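Local coordinates for protein cysteine hydrolase (Pseudomonas syringae pv. phaseolicola 1448A, PDB 3IRV) that probably acts as a hydrolase of the isochorismatase-like cysteine hydrolase family, at residues 144-150 with 173-179. Residues are numbered along the deposited sequence; the frame is centred on the assembly and turned at random.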
# COMPACT_ATOMS: atom_id res chain seq x y z
N VAL A 144 2.08 -6.09 13.47
CA VAL A 144 0.91 -6.32 12.62
C VAL A 144 0.78 -7.80 12.30
O VAL A 144 1.77 -8.44 11.88
CB VAL A 144 1.00 -5.49 11.31
CG1 VAL A 144 -0.13 -5.85 10.34
CG2 VAL A 144 0.99 -3.98 11.64
N CYS A 145 -0.42 -8.33 12.54
CA CYS A 145 -0.77 -9.69 12.15
C CYS A 145 -2.21 -9.70 11.64
O CYS A 145 -2.92 -8.70 11.79
CB CYS A 145 -0.62 -10.63 13.34
SG CYS A 145 -1.74 -10.22 14.75
N GLY A 146 -2.63 -10.81 11.02
CA GLY A 146 -4.01 -10.93 10.52
C GLY A 146 -4.09 -11.21 9.04
O GLY A 146 -3.25 -11.91 8.52
N THR A 147 -5.11 -10.66 8.36
CA THR A 147 -5.34 -10.98 6.94
C THR A 147 -6.02 -9.74 6.29
O THR A 147 -6.68 -8.99 7.01
CB THR A 147 -6.24 -12.28 6.82
OG1 THR A 147 -6.14 -12.87 5.51
CG2 THR A 147 -7.73 -11.97 7.11
N VAL A 148 -5.87 -9.48 4.97
CA VAL A 148 -5.05 -10.22 4.02
C VAL A 148 -3.67 -9.57 3.90
O VAL A 148 -3.55 -8.33 3.84
CB VAL A 148 -5.77 -10.30 2.64
CG1 VAL A 148 -4.96 -11.09 1.62
CG2 VAL A 148 -7.18 -10.91 2.80
N THR A 149 -2.62 -10.39 3.87
CA THR A 149 -1.24 -9.90 3.96
C THR A 149 -0.98 -8.67 3.11
O THR A 149 -0.49 -7.66 3.62
CB THR A 149 -0.22 -10.99 3.58
OG1 THR A 149 -0.46 -12.14 4.42
CG2 THR A 149 1.21 -10.49 3.78
N ASN A 150 -1.31 -8.77 1.83
CA ASN A 150 -0.92 -7.72 0.87
C ASN A 150 -1.96 -6.62 0.74
O ASN A 150 -1.74 -5.62 0.03
CB ASN A 150 -0.67 -8.32 -0.51
CG ASN A 150 -1.91 -8.97 -1.07
OD1 ASN A 150 -2.56 -9.79 -0.39
ND2 ASN A 150 -2.23 -8.65 -2.32
N ALA A 173 2.36 -14.87 10.83
CA ALA A 173 1.06 -14.51 11.39
C ALA A 173 0.29 -13.52 10.53
O ALA A 173 -0.58 -12.80 11.03
CB ALA A 173 1.19 -14.03 12.83
N ASN A 174 0.58 -13.51 9.23
CA ASN A 174 -0.19 -12.75 8.25
C ASN A 174 -0.54 -13.72 7.15
O ASN A 174 0.35 -14.42 6.64
CB ASN A 174 0.64 -11.58 7.68
CG ASN A 174 0.71 -10.38 8.64
OD1 ASN A 174 -0.22 -9.56 8.68
ND2 ASN A 174 1.77 -10.31 9.45
N ALA A 175 -1.81 -13.76 6.78
CA ALA A 175 -2.32 -14.76 5.82
C ALA A 175 -2.70 -14.13 4.49
O ALA A 175 -3.47 -13.18 4.46
CB ALA A 175 -3.56 -15.43 6.41
N ALA A 176 -2.16 -14.68 3.39
CA ALA A 176 -2.47 -14.18 2.05
C ALA A 176 -3.45 -15.10 1.32
O ALA A 176 -3.67 -16.25 1.73
CB ALA A 176 -1.18 -14.03 1.24
N MET A 177 -4.02 -14.59 0.24
CA MET A 177 -4.98 -15.37 -0.52
C MET A 177 -4.52 -15.50 -1.97
O MET A 177 -3.72 -14.70 -2.46
CB MET A 177 -6.39 -14.74 -0.44
CG MET A 177 -6.58 -13.49 -1.29
SD MET A 177 -8.27 -12.83 -1.18
CE MET A 177 -9.28 -14.31 -1.36
N ASP A 178 -4.98 -16.57 -2.62
CA ASP A 178 -4.72 -16.79 -4.06
C ASP A 178 -5.54 -15.77 -4.84
O ASP A 178 -6.59 -15.37 -4.37
CB ASP A 178 -5.24 -18.17 -4.48
CG ASP A 178 -4.56 -19.32 -3.73
OD1 ASP A 178 -3.33 -19.45 -3.79
OD2 ASP A 178 -5.29 -20.11 -3.08
N TYR A 179 -5.10 -15.41 -6.04
CA TYR A 179 -5.88 -14.55 -6.93
C TYR A 179 -6.12 -15.31 -8.23
O TYR A 179 -5.28 -16.12 -8.62
CB TYR A 179 -5.08 -13.30 -7.31
CG TYR A 179 -5.03 -12.25 -6.22
CD1 TYR A 179 -6.18 -11.55 -5.85
CD2 TYR A 179 -3.83 -11.97 -5.55
CE1 TYR A 179 -6.14 -10.59 -4.84
CE2 TYR A 179 -3.77 -10.99 -4.54
CZ TYR A 179 -4.94 -10.31 -4.20
OH TYR A 179 -4.89 -9.37 -3.20
O HOH W 1 -3.62 -12.15 -1.11
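Asn150 meets the ring of Tyr179 at its hydroxyl edge, ND2 lying in the ring plane but the amide turned 80° from it, and Asn150 ND2 donates to Tyr179 OH at 2.9 Å. Tyr179 OH also bonds Glu203 OE2, and its ring meets Tyr202 edge-to-face, both of the second subunit. Asn150 OD1 accepts a hydrogen bond (2.7 Å) from a water that accepts one from Met177 N, so both ends of the amide are held. In the second amide, Asn174, CG lies beside the backbone N (chi1 -78°), which brings ND2 to Val144 O at 3.1 Å, above that carbonyl's plane; ND2 also bonds Leu170 O. Between the two amides the backbones run parallel: Gly146 N bonds Ala173 O, and Ala175 N bonds Gly146 O. Ala175 O is gripped from opposite faces of its plane by Thr147 OG1 (2.9 Å) and Thr149 N (3.0 Å), which bracket the cis peptide before Val148, as in related isochorismatase-like hydrolases. Thr149 OG1 is hydrogen-bonded to Gln193 OE1 of helix 189-204, whose NE2 bonds Asn174 O. After the corner at Ala173, strand 174-175 thus pairs with the end of strand 141-147, Cys145 and Ala173 packing on helix 50-62 and Asn174 on helix 149-162.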